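Local atomic coordinates of MHP1 (Microbacterium liquefaciens, PDB entry 2JLN), a protein that takes up 5-aryl-substituted hydantoins, such as 5-indolylmethyl and 5-benzyl hydantoin, across the membrane in a sodium-dependent manner. Residues A[23-28]-A[234-239]; A[81-86]-A[229-234]. All blocks are in the same frame, centred on the assembly; numbering follows the deposited sequence.

Contact 1: A[23-28]-A[234-239]; sequences AERSVG and CKVDPN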
loop_
_atom_site.group_PDB
_atom_site.type_symbol
_atom_site.label_atom_id
_atom_site.label_comp_id
_atom_site.label_asym_id
_atom_site.label_seq_id
_atom_site.Cartn_x
_atom_site.Cartn_y
_atom_site.Cartn_z
ATOM N N ALA A 23 -0.339 -24.137 -7.759
ATOM C CA ALA A 23 0.217 -24.955 -6.716
ATOM C C ALA A 23 1.145 -24.158 -5.817
ATOM O O ALA A 23 1.340 -24.554 -4.681
ATOM C CB ALA A 23 0.932 -26.166 -7.297
ATOM N N GLU A 24 1.722 -23.057 -6.291
ATOM C CA GLU A 24 2.614 -22.268 -5.431
ATOM C C GLU A 24 1.885 -21.255 -4.476
ATOM O O GLU A 24 2.521 -20.549 -3.684
ATOM C CB GLU A 24 3.681 -21.547 -6.273
ATOM C CG GLU A 24 4.403 -22.420 -7.288
ATOM C CD GLU A 24 5.259 -21.625 -8.364
ATOM O OE1 GLU A 24 6.276 -22.215 -8.854
ATOM O OE2 GLU A 24 4.927 -20.447 -8.739
ATOM N N ARG A 25 0.559 -21.173 -4.534
ATOM C CA ARG A 25 -0.128 -20.107 -3.794
ATOM C C ARG A 25 -0.326 -20.424 -2.297
ATOM O O ARG A 25 -0.572 -21.558 -1.943
ATOM C CB ARG A 25 -1.452 -19.759 -4.484
ATOM C CG ARG A 25 -1.321 -19.565 -6.000
ATOM C CD ARG A 25 -1.265 -18.102 -6.388
ATOM N NE ARG A 25 -1.195 -17.884 -7.830
ATOM C CZ ARG A 25 -2.201 -17.427 -8.569
ATOM N NH1 ARG A 25 -3.383 -17.145 -8.032
ATOM N NH2 ARG A 25 -2.019 -17.256 -9.866
ATOM N N SER A 26 -0.246 -19.430 -1.416
ATOM C CA SER A 26 -0.191 -19.731 0.024
ATOM C C SER A 26 -1.007 -18.842 0.980
ATOM O O SER A 26 -0.986 -19.055 2.192
ATOM C CB SER A 26 1.269 -19.703 0.493
ATOM O OG SER A 26 1.747 -18.374 0.650
ATOM N N VAL A 27 -1.687 -17.834 0.452
ATOM C CA VAL A 27 -2.446 -16.899 1.278
ATOM C C VAL A 27 -3.934 -17.001 0.976
ATOM O O VAL A 27 -4.383 -16.648 -0.112
ATOM C CB VAL A 27 -1.973 -15.467 1.040
ATOM C CG1 VAL A 27 -3.063 -14.489 1.382
ATOM C CG2 VAL A 27 -0.727 -15.194 1.847
ATOM N N GLY A 28 -4.699 -17.512 1.933
ATOM C CA GLY A 28 -6.144 -17.611 1.781
ATOM C C GLY A 28 -6.823 -16.402 2.379
ATOM O O GLY A 28 -6.156 -15.418 2.709
ATOM N N CYS A 234 -2.429 -15.073 -3.566
ATOM C CA CYS A 234 -3.673 -15.590 -3.008
ATOM C C CYS A 234 -4.184 -16.822 -3.737
ATOM O O CYS A 234 -3.884 -17.038 -4.912
ATOM C CB CYS A 234 -4.764 -14.524 -3.074
ATOM S SG CYS A 234 -4.701 -13.277 -1.774
ATOM N N LYS A 235 -5.005 -17.596 -3.034
ATOM C CA LYS A 235 -5.480 -18.881 -3.521
ATOM C C LYS A 235 -6.605 -18.738 -4.529
ATOM O O LYS A 235 -7.567 -18.044 -4.268
ATOM C CB LYS A 235 -5.943 -19.717 -2.340
ATOM C CG LYS A 235 -4.804 -20.390 -1.644
ATOM C CD LYS A 235 -5.266 -21.076 -0.401
ATOM C CE LYS A 235 -4.085 -21.519 0.449
ATOM N NZ LYS A 235 -4.479 -21.617 1.895
ATOM N N VAL A 236 -6.498 -19.409 -5.671
ATOM C CA VAL A 236 -7.530 -19.304 -6.699
ATOM C C VAL A 236 -7.916 -20.697 -7.160
ATOM O O VAL A 236 -7.074 -21.594 -7.157
ATOM C CB VAL A 236 -7.025 -18.484 -7.923
ATOM C CG1 VAL A 236 -6.199 -19.346 -8.841
ATOM C CG2 VAL A 236 -8.186 -17.865 -8.692
ATOM N N ASP A 237 -9.184 -20.888 -7.529
ATOM C CA ASP A 237 -9.623 -22.100 -8.246
ATOM C C ASP A 237 -9.708 -21.734 -9.717
ATOM O O ASP A 237 -10.587 -20.966 -10.130
ATOM C CB ASP A 237 -10.983 -22.614 -7.710
ATOM C CG ASP A 237 -11.702 -23.617 -8.666
ATOM O OD1 ASP A 237 -11.055 -24.560 -9.199
ATOM O OD2 ASP A 237 -12.942 -23.464 -8.855
ATOM N N PRO A 238 -8.775 -22.269 -10.508
ATOM C CA PRO A 238 -8.625 -21.984 -11.946
ATOM C C PRO A 238 -9.908 -22.280 -12.730
ATOM O O PRO A 238 -10.138 -21.687 -13.791
ATOM C CB PRO A 238 -7.505 -22.943 -12.372
ATOM C CG PRO A 238 -7.452 -24.001 -11.252
ATOM C CD PRO A 238 -7.765 -23.228 -10.021
ATOM N N ASN A 239 -10.727 -23.187 -12.184
ATOM C CA ASN A 239 -11.979 -23.657 -12.807
ATOM C C ASN A 239 -13.234 -23.010 -12.263
ATOM O O ASN A 239 -14.262 -23.678 -12.131
ATOM C CB ASN A 239 -12.130 -25.162 -12.633
ATOM C CG ASN A 239 -11.159 -25.925 -13.471
ATOM O OD1 ASN A 239 -11.214 -25.849 -14.694
ATOM N ND2 ASN A 239 -10.248 -26.655 -12.830
#
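R25 reaches across to the backbone of C234: its NH1 donates to C234 O at 3.2 Å with an N-H...O angle of 166°. The carbonyl lies at the edge of the guanidinium, close to its plane, and the nitrogen meets the oxygen almost head-on. A bend at chi2 (-100°) folds the R25 chain over the same carbonyl, with CD also 3.2 Å from C234 O. NH1 also bonds to I84 O of helix 81-86, its stronger partner, and NE bonds to T20 O, which should hold the guanidinium against turning. Trading this arginine for a leucine would probably leave the carbonyls of C234 and I84 without NH1 and that of T20 without NE, weakening the tie between the loops and helix 81-86.

The second polar link is from backbone to backbone. K235 N gives its hydrogen to V27 O at 3.1 Å, coming from above the carbonyl plane, and C234 CA makes a CA-H...O contact with that oxygen at 3.2 Å. V27 and C234 thus form a single bridge that does not extend into a sheet.

The packing is spread over V27, C234, K235 and V236. V27 CG1 meets C234 SG at 3.8 Å, V236 CG1 touches R25 NH1 at 3.7 Å, and the extended K235 chain runs past S26 and G28.

G28 is the N-cap of helix 29-40, whose L32 touches both V27 and C234. I161 of helix 160-190 packs on S26 and V27, while 234-239 connects helix 228-231 to helix 242-278, from which Y252 bonds to K235 O.

Contact 2: A[81-86]-A[229-234]; sequences SAAIRW and DIVKEC
I84 and V231 make the main apolar contact here. The two side chains cross at a slant, I84 presenting CG1 and, at 3.9 Å, CD1 to the CG1 methyl of V231. With chi1 of I84 at -72°, its CG1 is anti to the carbonyl carbon, which carries that branch past V231 so that it also comes 3.6 Å from V231 O. A83 CB lies 4.0 Å from the same V231 methyl, which is therefore approached by two successive residues of helix 81-86. C234 adds a looser contact, its CB 4.3 Å from I84 CG1, and Y252 of helix 242-278 touches both I84 and C234.

The contact between backbones is a CA-H...O one: K232 CA points at A83 O over 3.3 Å with an angle of 159° at the hydrogen. It brings the chains together where helix 228-231 ends in a type I turn from V231 to C234, and C234 N closes that turn on V231 O at 3.0 Å. This short helix follows transmembrane helix 6, which is broken between helices 209-217 and 221-224 as expected in the LeuT-like fold of the APC clan, and helix 81-86 comes directly after transmembrane helix 2.

Charged and polar groups lie around this apolar patch. K232 NZ forms a long salt bridge, 3.7 Å, to E233 OE1 and weak hydrogen bonds to Y324 and T20, whereas the backbone oxygen of I84 is taken up by R25 from the loop before helix 29-40.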
loop_
_atom_site.group_PDB
_atom_site.type_symbol
_atom_site.label_atom_id
_atom_site.label_comp_id
_atom_site.label_asym_id
_atom_site.label_seq_id
_atom_site.Cartn_x
_atom_site.Cartn_y
_atom_site.Cartn_z
ATOM N N SER A 81 -7.959 -7.753 -9.103
ATOM C CA SER A 81 -8.630 -8.932 -9.652
ATOM C C SER A 81 -7.785 -9.721 -10.657
ATOM O O SER A 81 -7.879 -10.948 -10.704
ATOM C CB SER A 81 -9.976 -8.568 -10.258
ATOM O OG SER A 81 -10.525 -9.710 -10.868
ATOM N N ALA A 82 -6.973 -9.010 -11.446
ATOM C CA ALA A 82 -6.097 -9.614 -12.452
ATOM C C ALA A 82 -4.910 -10.317 -11.835
ATOM O O ALA A 82 -4.429 -11.283 -12.393
ATOM C CB ALA A 82 -5.610 -8.569 -13.458
ATOM N N ALA A 83 -4.428 -9.820 -10.700
ATOM C CA ALA A 83 -3.253 -10.379 -10.051
ATOM C C ALA A 83 -3.580 -11.708 -9.391
ATOM O O ALA A 83 -2.767 -12.631 -9.395
ATOM C CB ALA A 83 -2.705 -9.410 -9.042
ATOM N N ILE A 84 -4.771 -11.804 -8.809
ATOM C CA ILE A 84 -5.241 -13.047 -8.198
ATOM C C ILE A 84 -5.402 -14.157 -9.261
ATOM O O ILE A 84 -4.912 -15.285 -9.094
ATOM C CB ILE A 84 -6.562 -12.797 -7.436
ATOM C CG1 ILE A 84 -6.285 -12.002 -6.159
ATOM C CG2 ILE A 84 -7.262 -14.090 -7.102
ATOM C CD1 ILE A 84 -7.503 -11.617 -5.383
ATOM N N ARG A 85 -6.062 -13.834 -10.370
ATOM C CA ARG A 85 -6.350 -14.825 -11.394
ATOM C C ARG A 85 -5.084 -15.304 -12.123
ATOM O O ARG A 85 -4.929 -16.507 -12.341
ATOM C CB ARG A 85 -7.381 -14.266 -12.384
ATOM C CG ARG A 85 -8.235 -15.295 -13.102
ATOM C CD ARG A 85 -7.361 -16.105 -13.989
ATOM N NE ARG A 85 -8.055 -17.179 -14.689
ATOM C CZ ARG A 85 -7.463 -18.315 -15.056
ATOM N NH1 ARG A 85 -6.189 -18.527 -14.749
ATOM N NH2 ARG A 85 -8.146 -19.248 -15.713
ATOM N N TRP A 86 -4.184 -14.379 -12.480
ATOM C CA TRP A 86 -3.057 -14.698 -13.365
ATOM C C TRP A 86 -1.694 -14.711 -12.701
ATOM O O TRP A 86 -0.679 -14.880 -13.377
ATOM C CB TRP A 86 -2.996 -13.750 -14.567
ATOM C CG TRP A 86 -4.223 -13.761 -15.414
ATOM C CD1 TRP A 86 -5.104 -12.717 -15.614
ATOM C CD2 TRP A 86 -4.740 -14.868 -16.166
ATOM N NE1 TRP A 86 -6.129 -13.116 -16.443
ATOM C CE2 TRP A 86 -5.927 -14.430 -16.797
ATOM C CE3 TRP A 86 -4.321 -16.191 -16.364
ATOM C CZ2 TRP A 86 -6.681 -15.269 -17.628
ATOM C CZ3 TRP A 86 -5.080 -17.019 -17.188
ATOM C CH2 TRP A 86 -6.235 -16.554 -17.808
ATOM N N ASP A 229 1.564 -7.033 -5.945
ATOM C CA ASP A 229 2.770 -7.628 -5.400
ATOM C C ASP A 229 2.529 -8.493 -4.132
ATOM O O ASP A 229 3.364 -9.288 -3.741
ATOM C CB ASP A 229 3.867 -6.556 -5.270
ATOM C CG ASP A 229 4.176 -5.858 -6.636
ATOM O OD1 ASP A 229 3.745 -6.405 -7.683
ATOM O OD2 ASP A 229 4.840 -4.774 -6.690
ATOM N N ILE A 230 1.353 -8.383 -3.535
ATOM C CA ILE A 230 0.975 -9.201 -2.382
ATOM C C ILE A 230 -0.025 -10.305 -2.754
ATOM O O ILE A 230 0.070 -11.438 -2.321
ATOM C CB ILE A 230 0.292 -8.334 -1.314
ATOM C CG1 ILE A 230 1.210 -7.195 -0.889
ATOM C CG2 ILE A 230 -0.110 -9.171 -0.125
ATOM C CD1 ILE A 230 0.779 -6.520 0.399
ATOM N N VAL A 231 -0.977 -9.942 -3.587
ATOM C CA VAL A 231 -2.174 -10.714 -3.807
ATOM C C VAL A 231 -2.076 -11.684 -4.993
ATOM O O VAL A 231 -2.921 -12.573 -5.147
ATOM C CB VAL A 231 -3.323 -9.729 -3.957
ATOM C CG1 VAL A 231 -4.038 -9.904 -5.270
ATOM C CG2 VAL A 231 -4.214 -9.819 -2.757
ATOM N N LYS A 232 -1.038 -11.521 -5.813
ATOM C CA LYS A 232 -0.651 -12.518 -6.810
ATOM C C LYS A 232 -0.286 -13.810 -6.112
ATOM O O LYS A 232 0.056 -14.781 -6.759
ATOM C CB LYS A 232 0.603 -12.064 -7.558
ATOM C CG LYS A 232 1.833 -12.154 -6.680
ATOM C CD LYS A 232 3.095 -11.716 -7.370
ATOM C CE LYS A 232 4.316 -12.047 -6.501
ATOM N NZ LYS A 232 5.298 -12.913 -7.227
ATOM N N GLU A 233 -0.314 -13.803 -4.789
ATOM C CA GLU A 233 -0.005 -14.975 -3.983
ATOM C C GLU A 233 -1.252 -15.646 -3.351
ATOM O O GLU A 233 -1.146 -16.660 -2.679
ATOM C CB GLU A 233 0.966 -14.568 -2.886
ATOM C CG GLU A 233 2.199 -15.400 -2.888
ATOM C CD GLU A 233 3.159 -15.001 -3.995
ATOM O OE1 GLU A 233 2.975 -13.904 -4.569
ATOM O OE2 GLU A 233 4.104 -15.780 -4.281
ATOM N N CYS A 234 -2.429 -15.073 -3.566
ATOM C CA CYS A 234 -3.673 -15.590 -3.008
ATOM C C CYS A 234 -4.184 -16.822 -3.737
ATOM O O CYS A 234 -3.884 -17.038 -4.912
ATOM C CB CYS A 234 -4.764 -14.524 -3.074
ATOM S SG CYS A 234 -4.701 -13.277 -1.774
#

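Contacts 1 and 2 lie with their centres about 9 Å apart, away from the sodium and mercury sites. Along the chain the order is 23-28, 81-86, 229-234, 234-239, so both segments of contact 2 fall between the two of contact 1, with C234 as the residue in common. A probable backbone hydrogen bond joins them as well, S26 N to E233 O at 3.2 Å, and R25 NH1 reaches I84 O of helix 81-86, the bond that carries contact 1 into contact 2. Together they tie the loop before helix 29-40 and the short helix after helix 58-79 to the connection between helices 228-231 and 242-278.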